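Local coordinates for protein adhesin LabA (Helicobacter pylori, PDB 6GMM) that probably acts as a surface adhesin of the gastric bacterium, its exodomain recognising LacdiNAc-type sugars on the mucosa, at residues 14-19 / 440-445; 71-76 / 136-141; 97-102 / 108-113. One frame throughout, in Å; residues are numbered along the deposited sequence.

In the fold
Three contacts nest in one another along the chain. Helix 4-28, near the N terminus, meets helix 439-452 in contact 1, closing a loop that holds nearly all of the protein. Inside it, helix 57-76 reaches helix 128-145 in contact 2, whose centre lies about 56 Å from that of contact 1, on the opposite side of the chain's centre. In the chain between those two helices comes the short hairpin of contact 3, whose strands 96-98 and 111-113 close the innermost loop. Contacts 2 and 3 lie about 12 Å apart between centres and touch, with Pro102 against Trp73. Contact 1 thus brings the two end regions together, while contacts 2 and 3 share a distant part of the fold.

Contact 1: residues 14-19 / 440-445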
loop_
_atom_site.group_PDB
_atom_site.type_symbol
_atom_site.label_atom_id
_atom_site.label_comp_id
_atom_site.label_asym_id
_atom_site.label_seq_id
_atom_site.Cartn_x
_atom_site.Cartn_y
_atom_site.Cartn_z
ATOM N N ASN A 14 -7.481 -24.300 -20.809
ATOM C CA ASN A 14 -6.749 -23.923 -19.604
ATOM C C ASN A 14 -5.440 -24.703 -19.464
ATOM O O ASN A 14 -4.448 -24.131 -19.007
ATOM C CB ASN A 14 -7.628 -23.988 -18.342
ATOM C CG ASN A 14 -8.766 -22.987 -18.350
ATOM O OD1 ASN A 14 -8.618 -21.800 -18.718
ATOM N ND2 ASN A 14 -9.925 -23.445 -17.912
ATOM N N LEU A 15 -5.405 -25.950 -19.957
ATOM C CA LEU A 15 -4.190 -26.765 -19.976
ATOM C C LEU A 15 -3.183 -26.137 -20.965
ATOM O O LEU A 15 -1.982 -26.138 -20.705
ATOM C CB LEU A 15 -4.506 -28.211 -20.411
ATOM C CG LEU A 15 -5.148 -29.152 -19.376
ATOM C CD1 LEU A 15 -5.754 -30.376 -20.071
ATOM C CD2 LEU A 15 -4.127 -29.627 -18.353
ATOM N N LEU A 16 -3.685 -25.603 -22.093
ATOM C CA LEU A 16 -2.860 -24.969 -23.120
ATOM C C LEU A 16 -2.205 -23.697 -22.590
ATOM O O LEU A 16 -1.002 -23.511 -22.770
ATOM C CB LEU A 16 -3.673 -24.690 -24.383
ATOM C CG LEU A 16 -4.000 -25.922 -25.252
ATOM C CD1 LEU A 16 -4.882 -25.535 -26.427
ATOM C CD2 LEU A 16 -2.738 -26.618 -25.737
ATOM N N THR A 17 -2.991 -22.868 -21.883
ATOM C CA THR A 17 -2.565 -21.630 -21.216
ATOM C C THR A 17 -1.481 -21.957 -20.186
ATOM O O THR A 17 -0.382 -21.391 -20.244
ATOM C CB THR A 17 -3.804 -20.960 -20.637
ATOM O OG1 THR A 17 -4.587 -20.514 -21.741
ATOM C CG2 THR A 17 -3.481 -19.754 -19.702
ATOM N N ASN A 18 -1.752 -22.939 -19.320
ATOM C CA ASN A 18 -0.798 -23.369 -18.291
ATOM C C ASN A 18 0.483 -23.908 -18.904
ATOM O O ASN A 18 1.568 -23.583 -18.431
ATOM C CB ASN A 18 -1.436 -24.391 -17.336
ATOM C CG ASN A 18 -2.417 -23.792 -16.342
ATOM O OD1 ASN A 18 -2.595 -22.575 -16.243
ATOM N ND2 ASN A 18 -3.091 -24.645 -15.585
ATOM N N TYR A 19 0.356 -24.687 -19.994
ATOM C CA TYR A 19 1.479 -25.270 -20.719
ATOM C C TYR A 19 2.333 -24.144 -21.330
ATOM O O TYR A 19 3.542 -24.102 -21.103
ATOM C CB TYR A 19 0.927 -26.193 -21.836
ATOM C CG TYR A 19 1.951 -26.839 -22.746
ATOM C CD1 TYR A 19 2.285 -26.264 -23.971
ATOM C CD2 TYR A 19 2.498 -28.082 -22.445
ATOM C CE1 TYR A 19 3.216 -26.860 -24.825
ATOM C CE2 TYR A 19 3.429 -28.689 -23.292
ATOM C CZ TYR A 19 3.775 -28.080 -24.489
ATOM O OH TYR A 19 4.651 -28.684 -25.370
ATOM N N ASN A 440 -1.456 -20.992 -33.418
ATOM C CA ASN A 440 -2.634 -20.975 -34.278
ATOM C C ASN A 440 -3.662 -22.012 -33.871
ATOM O O ASN A 440 -4.846 -21.679 -33.791
ATOM C CB ASN A 440 -2.235 -21.091 -35.746
ATOM C CG ASN A 440 -1.248 -20.016 -36.142
ATOM O OD1 ASN A 440 -1.478 -18.819 -35.922
ATOM N ND2 ASN A 440 -0.090 -20.421 -36.646
ATOM N N ILE A 441 -3.220 -23.252 -33.555
ATOM C CA ILE A 441 -4.155 -24.269 -33.075
ATOM C C ILE A 441 -4.666 -23.838 -31.680
ATOM O O ILE A 441 -5.859 -23.989 -31.406
ATOM C CB ILE A 441 -3.618 -25.734 -33.162
ATOM C CG1 ILE A 441 -3.021 -26.036 -34.571
ATOM C CG2 ILE A 441 -4.731 -26.749 -32.828
ATOM C CD1 ILE A 441 -2.044 -27.229 -34.640
ATOM N N HIS A 442 -3.786 -23.196 -30.856
ATOM C CA HIS A 442 -4.130 -22.685 -29.519
ATOM C C HIS A 442 -5.227 -21.621 -29.621
ATOM O O HIS A 442 -6.263 -21.787 -28.992
ATOM C CB HIS A 442 -2.883 -22.116 -28.813
ATOM C CG HIS A 442 -3.062 -21.778 -27.359
ATOM N ND1 HIS A 442 -2.044 -21.169 -26.638
ATOM C CD2 HIS A 442 -4.122 -21.971 -26.537
ATOM C CE1 HIS A 442 -2.512 -21.028 -25.407
ATOM N NE2 HIS A 442 -3.770 -21.464 -25.305
ATOM N N SER A 443 -5.021 -20.587 -30.471
ATOM C CA SER A 443 -5.989 -19.529 -30.769
ATOM C C SER A 443 -7.325 -20.130 -31.184
ATOM O O SER A 443 -8.364 -19.738 -30.658
ATOM C CB SER A 443 -5.474 -18.631 -31.891
ATOM O OG SER A 443 -4.461 -17.760 -31.413
ATOM N N GLN A 444 -7.283 -21.113 -32.087
ATOM C CA GLN A 444 -8.448 -21.845 -32.566
ATOM C C GLN A 444 -9.213 -22.493 -31.425
ATOM O O GLN A 444 -10.420 -22.320 -31.363
ATOM C CB GLN A 444 -8.045 -22.889 -33.600
ATOM C CG GLN A 444 -8.059 -22.344 -35.012
ATOM C CD GLN A 444 -7.792 -23.415 -36.036
ATOM O OE1 GLN A 444 -6.862 -24.220 -35.907
ATOM N NE2 GLN A 444 -8.564 -23.403 -37.112
ATOM N N VAL A 445 -8.512 -23.160 -30.485
ATOM C CA VAL A 445 -9.121 -23.813 -29.326
ATOM C C VAL A 445 -9.738 -22.770 -28.397
ATOM O O VAL A 445 -10.909 -22.895 -28.036
ATOM C CB VAL A 445 -8.116 -24.784 -28.637
ATOM C CG1 VAL A 445 -8.522 -25.137 -27.203
ATOM C CG2 VAL A 445 -7.954 -26.045 -29.471
#
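Leu16 and His442 carry most of this helix-to-helix contact, their side chains sliding past each other in opposite directions. The leucine makes van der Waals packing on the imidazole. Its CB lies 3.4 Å from His442 NE2, approaching the ring obliquely, and its CD1 sits 3.6 Å from His442 CD2, so the leucine runs along the NE2-CD2 side of the ring. His442 CG stands anti to its backbone N (chi1 -170°), which extends the ring across the gap to the facing helix. The apolar pair proper is Leu16 with Val445, one turn further along the second helix: the same CD1 of Leu16 meets Val445 CG1 at 3.7 Å, and the two side chains cross at about a right angle.

Polar interactions are sparse. Thr17 OG1 lies at the edge of the imidazole, near its plane, but 3.8 Å from His442 NE2, and no hydrogen bond spans the two segments. Thr17 OG1 is hydrogen-bonded instead to Asn13 O in its own helix. His442 NE2 is buried here and has no hydrogen-bond partner in the model, an arrangement that would probably disfavour a proton on this nitrogen.

Other residues complete the surroundings. Strand 433-437 closes in through Ile437, which touches both Leu16 and His442, and Val419 of strand 419-423 also packs on Leu16. Leu12 and Asn13 extend the contact of Val445 one turn back along helix 4-28.

The local axes approach to 10.5 Å with their directions 141° apart, and Leu16 and His442 form the nearest backbone pair. This is an oblique, roughly antiparallel packing of two helices, with the first helix of the modelled chain laid against the last where the ends of the exodomain come together.

Contact 2: residues 71-76 / 136-141; sequences GLWQVM and KAYQII
Trp73 points the edge of its indole at one face of the Tyr138 ring, an offset edge-to-face pair in which Trp73 NE1 stands over the phenol, displaced toward the rim. The five-membered ring and the phenol have centroids 5.0 Å apart and planes at 62°. The closest atoms are Trp73 CD1 and Tyr138 CD1, at 3.4 Å, and Tyr138 CE1 lies in the plane of the indole at its edge. The rim of the phenol itself is met by the amide of Gln74, whose CD lies in the ring plane although the amide is turned steeply against the ring, and also by Gln139 NE2 from its own helix. CG of Tyr138 lies opposite the backbone N (chi1 172°), which carries the phenol toward helix 57-76; Trp73 has the same first torsion and reaches the other way.

Gln74 supplies the polar half. Its NE2 donates to Tyr138 OH over 2.8 Å, an almost straight bond (172°), with the oxygen in the amide plane. Beyond CG the glutamine chain is extended, which carries the amide out to the hydroxyl; Gln74 CG passes 3.6 Å from Tyr138 CE1 on the way.

Tyr131, on the same helix as Tyr138, adds a second ring against Trp73, and Pro102 from the neighbouring hairpin packs on the indole as well. All three residues that touch across the contact are buried.

The amide of Gln74 is also held outside the pair: NE2 also donates to the backbone O of Ala349, while OE1 accepts from the backbone N of Cys351, a residue disulfide-linked to Cys326. Three partners fix its flip, with NE2 giving hydrogens to two oxygens, so the amide that donates to Tyr138 OH is itself oriented by two backbone groups.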
loop_
_atom_site.group_PDB
_atom_site.type_symbol
_atom_site.label_atom_id
_atom_site.label_comp_id
_atom_site.label_asym_id
_atom_site.label_seq_id
_atom_site.Cartn_x
_atom_site.Cartn_y
_atom_site.Cartn_z
ATOM N N GLY A 71 -4.727 15.550 9.299
ATOM C CA GLY A 71 -5.772 16.375 8.698
ATOM C C GLY A 71 -7.141 16.195 9.340
ATOM O O GLY A 71 -7.834 17.190 9.548
ATOM N N LEU A 72 -7.561 14.930 9.662
ATOM C CA LEU A 72 -8.872 14.717 10.300
ATOM C C LEU A 72 -8.869 15.473 11.631
ATOM O O LEU A 72 -9.746 16.297 11.856
ATOM C CB LEU A 72 -9.255 13.233 10.498
ATOM C CG LEU A 72 -10.693 12.943 11.042
ATOM C CD1 LEU A 72 -11.757 13.199 9.985
ATOM C CD2 LEU A 72 -10.834 11.491 11.526
ATOM N N TRP A 73 -7.814 15.257 12.446
ATOM C CA TRP A 73 -7.634 15.893 13.732
ATOM C C TRP A 73 -7.638 17.398 13.590
ATOM O O TRP A 73 -8.370 18.045 14.327
ATOM C CB TRP A 73 -6.344 15.406 14.391
ATOM C CG TRP A 73 -6.042 16.058 15.714
ATOM C CD1 TRP A 73 -4.963 16.833 16.015
ATOM C CD2 TRP A 73 -6.850 16.018 16.904
ATOM N NE1 TRP A 73 -5.012 17.225 17.332
ATOM C CE2 TRP A 73 -6.158 16.740 17.901
ATOM C CE3 TRP A 73 -8.043 15.355 17.253
ATOM C CZ2 TRP A 73 -6.660 16.890 19.202
ATOM C CZ3 TRP A 73 -8.530 15.495 18.542
ATOM C CH2 TRP A 73 -7.857 16.279 19.493
ATOM N N GLN A 74 -6.889 17.958 12.624
ATOM C CA GLN A 74 -6.885 19.408 12.418
ATOM C C GLN A 74 -8.239 19.965 12.011
ATOM O O GLN A 74 -8.584 21.061 12.431
ATOM C CB GLN A 74 -5.860 19.848 11.374
ATOM C CG GLN A 74 -4.425 19.809 11.868
ATOM C CD GLN A 74 -3.420 19.838 10.736
ATOM O OE1 GLN A 74 -3.752 19.742 9.557
ATOM N NE2 GLN A 74 -2.158 20.007 11.064
ATOM N N VAL A 75 -8.973 19.267 11.169
ATOM C CA VAL A 75 -10.235 19.798 10.668
ATOM C C VAL A 75 -11.413 19.650 11.662
ATOM O O VAL A 75 -12.382 20.408 11.527
ATOM C CB VAL A 75 -10.577 19.249 9.250
ATOM C CG1 VAL A 75 -11.350 17.937 9.316
ATOM C CG2 VAL A 75 -11.327 20.296 8.430
ATOM N N MET A 76 -11.360 18.717 12.656
ATOM C CA MET A 76 -12.549 18.664 13.524
ATOM C C MET A 76 -12.293 18.794 15.077
ATOM O O MET A 76 -13.268 18.830 15.827
ATOM C CB MET A 76 -13.418 17.434 13.211
ATOM C CG MET A 76 -12.656 16.142 13.109
ATOM S SD MET A 76 -12.109 15.572 14.726
ATOM C CE MET A 76 -13.687 14.855 15.361
ATOM N N LYS A 136 0.109 14.155 21.625
ATOM C CA LYS A 136 1.498 13.690 21.607
ATOM C C LYS A 136 1.768 13.091 20.254
ATOM O O LYS A 136 2.763 13.430 19.619
ATOM C CB LYS A 136 1.776 12.683 22.744
ATOM C CG LYS A 136 3.223 12.199 22.823
ATOM C CD LYS A 136 3.473 11.440 24.116
ATOM C CE LYS A 136 4.860 10.849 24.179
ATOM N NZ LYS A 136 5.196 10.381 25.549
ATOM N N ALA A 137 0.845 12.233 19.797
ATOM C CA ALA A 137 0.907 11.583 18.502
ATOM C C ALA A 137 0.973 12.646 17.386
ATOM O O ALA A 137 1.872 12.584 16.551
ATOM C CB ALA A 137 -0.298 10.688 18.315
ATOM N N TYR A 138 0.066 13.643 17.419
ATOM C CA TYR A 138 0.009 14.727 16.436
ATOM C C TYR A 138 1.335 15.516 16.389
ATOM O O TYR A 138 1.842 15.811 15.305
ATOM C CB TYR A 138 -1.184 15.655 16.755
ATOM C CG TYR A 138 -1.247 16.919 15.924
ATOM C CD1 TYR A 138 -1.841 16.924 14.667
ATOM C CD2 TYR A 138 -0.752 18.123 16.414
ATOM C CE1 TYR A 138 -1.959 18.101 13.928
ATOM C CE2 TYR A 138 -0.827 19.295 15.666
ATOM C CZ TYR A 138 -1.450 19.283 14.433
ATOM O OH TYR A 138 -1.537 20.442 13.713
ATOM N N GLN A 139 1.895 15.829 17.568
ATOM C CA GLN A 139 3.137 16.598 17.661
ATOM C C GLN A 139 4.303 15.859 17.076
ATOM O O GLN A 139 5.124 16.499 16.431
ATOM C CB GLN A 139 3.444 17.102 19.089
ATOM C CG GLN A 139 2.406 18.030 19.707
ATOM C CD GLN A 139 2.130 19.308 18.961
ATOM O OE1 GLN A 139 3.001 19.877 18.284
ATOM N NE2 GLN A 139 0.904 19.804 19.113
ATOM N N ILE A 140 4.360 14.511 17.235
ATOM C CA ILE A 140 5.443 13.693 16.649
ATOM C C ILE A 140 5.361 13.726 15.125
ATOM O O ILE A 140 6.389 13.887 14.460
ATOM C CB ILE A 140 5.531 12.250 17.231
ATOM C CG1 ILE A 140 5.981 12.303 18.721
ATOM C CG2 ILE A 140 6.511 11.414 16.414
ATOM C CD1 ILE A 140 5.803 10.978 19.614
ATOM N N ILE A 141 4.138 13.560 14.575
ATOM C CA ILE A 141 3.898 13.616 13.137
ATOM C C ILE A 141 4.357 14.956 12.589
ATOM O O ILE A 141 5.127 14.984 11.636
ATOM C CB ILE A 141 2.420 13.315 12.768
ATOM C CG1 ILE A 141 2.061 11.855 13.148
ATOM C CG2 ILE A 141 2.185 13.576 11.259
ATOM C CD1 ILE A 141 0.614 11.475 13.039
#

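Contact 3: residues 97-102 / 108-113; sequences TFHNTP and GTTITC
The carbonyl oxygen of Thr109 faces two successive backbone nitrogens, lying 2.9 Å from Thr101 N and equally 2.9 Å from Asn100 N. Of the two nitrogens, Thr101 N makes the hydrogen bond, bent to 140°; the approach of Asn100 N has a poor angle. Asn100 has a left-handed backbone conformation, and with Thr101 it faces the single residue Thr109, a bulge-like break at the end of a beta hairpin.

The regular part of that hairpin lies beside the break. Phe98 and Ile111 form an antiparallel hydrogen-bonded pair, Phe98 N donating to Ile111 O while Ile111 N returns a bond to Phe98 O. Thr97 and Thr112 follow as a non-hydrogen-bonded pair, but their side chains restore a link: the hydroxyls Thr97 OG1 and Thr112 OG1 are hydrogen-bonded at 2.7 Å. On the same side, the methyl CG2 of Thr110 sits over one face of the His99 ring, 3.7 Å from its centroid, in a CH-pi contact displaced toward the rim.

The opposite side of the sheet carries Phe98 and Ile111, whose side chains turn to helix 128-145: Ala132 touches Phe98, and Tyr131 meets both. Ile111 CG2 also packs against the methyl of Thr101. Cys113 SG approaches the Phe98 ring obliquely, 3.3 Å from CE1. This sulfur is disulfide-bonded to Cys83, which ties the second strand to the chain leading into the first.

At the break, a water takes over the nitrogen that Thr109 O leaves without a bond. It accepts from Asn100 N at 2.9 Å and is hydrogen-bonded to both Thr109 OG1 and Thr110 OG1, each 2.8 Å from the water oxygen.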
loop_
_atom_site.group_PDB
_atom_site.type_symbol
_atom_site.label_atom_id
_atom_site.label_comp_id
_atom_site.label_asym_id
_atom_site.label_seq_id
_atom_site.Cartn_x
_atom_site.Cartn_y
_atom_site.Cartn_z
ATOM N N THR A 97 -2.640 21.978 29.904
ATOM C CA THR A 97 -2.558 22.970 28.816
ATOM C C THR A 97 -1.604 22.449 27.714
ATOM O O THR A 97 -0.490 21.974 28.012
ATOM C CB THR A 97 -2.144 24.370 29.372
ATOM O OG1 THR A 97 -3.113 24.816 30.326
ATOM C CG2 THR A 97 -1.998 25.435 28.273
ATOM N N PHE A 98 -2.065 22.540 26.437
ATOM C CA PHE A 98 -1.354 22.048 25.277
ATOM C C PHE A 98 -1.128 23.166 24.257
ATOM O O PHE A 98 -2.068 23.843 23.831
ATOM C CB PHE A 98 -2.116 20.856 24.679
ATOM C CG PHE A 98 -2.499 19.794 25.701
ATOM C CD1 PHE A 98 -3.707 19.873 26.399
ATOM C CD2 PHE A 98 -1.655 18.723 25.964
ATOM C CE1 PHE A 98 -4.055 18.895 27.344
ATOM C CE2 PHE A 98 -2.015 17.738 26.890
ATOM C CZ PHE A 98 -3.204 17.843 27.593
ATOM N N HIS A 99 0.140 23.387 23.912
ATOM C CA HIS A 99 0.547 24.394 22.940
ATOM C C HIS A 99 0.667 23.772 21.557
ATOM O O HIS A 99 0.793 22.545 21.430
ATOM C CB HIS A 99 1.892 24.964 23.349
ATOM C CG HIS A 99 1.784 25.862 24.529
ATOM N ND1 HIS A 99 1.808 25.362 25.819
ATOM C CD2 HIS A 99 1.536 27.188 24.573
ATOM C CE1 HIS A 99 1.617 26.403 26.605
ATOM N NE2 HIS A 99 1.442 27.523 25.900
ATOM N N ASN A 100 0.700 24.637 20.519
ATOM C CA ASN A 100 0.867 24.270 19.116
ATOM C C ASN A 100 -0.205 23.324 18.625
ATOM O O ASN A 100 0.006 22.646 17.635
ATOM C CB ASN A 100 2.282 23.722 18.842
ATOM C CG ASN A 100 3.364 24.553 19.466
ATOM O OD1 ASN A 100 3.469 25.767 19.224
ATOM N ND2 ASN A 100 4.177 23.920 20.297
ATOM N N THR A 101 -1.377 23.313 19.269
ATOM C CA THR A 101 -2.471 22.463 18.822
ATOM C C THR A 101 -3.049 22.968 17.465
ATOM O O THR A 101 -2.715 24.084 17.033
ATOM C CB THR A 101 -3.564 22.343 19.912
ATOM O OG1 THR A 101 -4.217 23.602 20.095
ATOM C CG2 THR A 101 -3.029 21.779 21.224
ATOM N N PRO A 102 -3.908 22.163 16.779
ATOM C CA PRO A 102 -4.483 22.653 15.518
ATOM C C PRO A 102 -5.214 23.976 15.700
ATOM O O PRO A 102 -5.958 24.146 16.653
ATOM C CB PRO A 102 -5.480 21.554 15.122
ATOM C CG PRO A 102 -5.073 20.348 15.879
ATOM C CD PRO A 102 -4.405 20.804 17.120
ATOM N N GLY A 108 -6.545 30.329 17.464
ATOM C CA GLY A 108 -5.916 29.923 18.708
ATOM C C GLY A 108 -5.221 28.593 18.556
ATOM O O GLY A 108 -5.786 27.684 17.944
ATOM N N THR A 109 -3.956 28.500 19.036
ATOM C CA THR A 109 -3.115 27.280 18.991
ATOM C C THR A 109 -2.793 26.753 20.412
ATOM O O THR A 109 -1.956 25.884 20.561
ATOM C CB THR A 109 -1.833 27.508 18.158
ATOM O OG1 THR A 109 -1.035 28.540 18.751
ATOM C CG2 THR A 109 -2.121 27.816 16.684
ATOM N N THR A 110 -3.437 27.292 21.458
ATOM C CA THR A 110 -3.224 26.850 22.854
ATOM C C THR A 110 -4.578 26.488 23.452
ATOM O O THR A 110 -5.546 27.239 23.294
ATOM C CB THR A 110 -2.472 27.900 23.691
ATOM O OG1 THR A 110 -1.368 28.411 22.937
ATOM C CG2 THR A 110 -1.977 27.341 25.048
ATOM N N ILE A 111 -4.642 25.321 24.086
ATOM C CA ILE A 111 -5.859 24.810 24.687
ATOM C C ILE A 111 -5.618 24.351 26.123
ATOM O O ILE A 111 -4.577 23.750 26.416
ATOM C CB ILE A 111 -6.466 23.670 23.803
ATOM C CG1 ILE A 111 -7.967 23.490 24.085
ATOM C CG2 ILE A 111 -5.717 22.345 23.976
ATOM C CD1 ILE A 111 -8.760 22.827 22.973
ATOM N N THR A 112 -6.585 24.624 27.004
ATOM C CA THR A 112 -6.555 24.130 28.361
ATOM C C THR A 112 -7.718 23.149 28.506
ATOM O O THR A 112 -8.864 23.483 28.174
ATOM C CB THR A 112 -6.542 25.291 29.397
ATOM O OG1 THR A 112 -5.303 26.001 29.291
ATOM C CG2 THR A 112 -6.714 24.800 30.821
ATOM N N CYS A 113 -7.411 21.931 28.958
ATOM C CA CYS A 113 -8.412 20.890 29.221
ATOM C C CYS A 113 -8.755 21.058 30.673
ATOM O O CYS A 113 -8.159 20.384 31.514
ATOM C CB CYS A 113 -7.864 19.485 28.952
ATOM S SG CYS A 113 -7.372 19.161 27.238
HETATM O O HOH W 1 0.332 27.446 20.953
#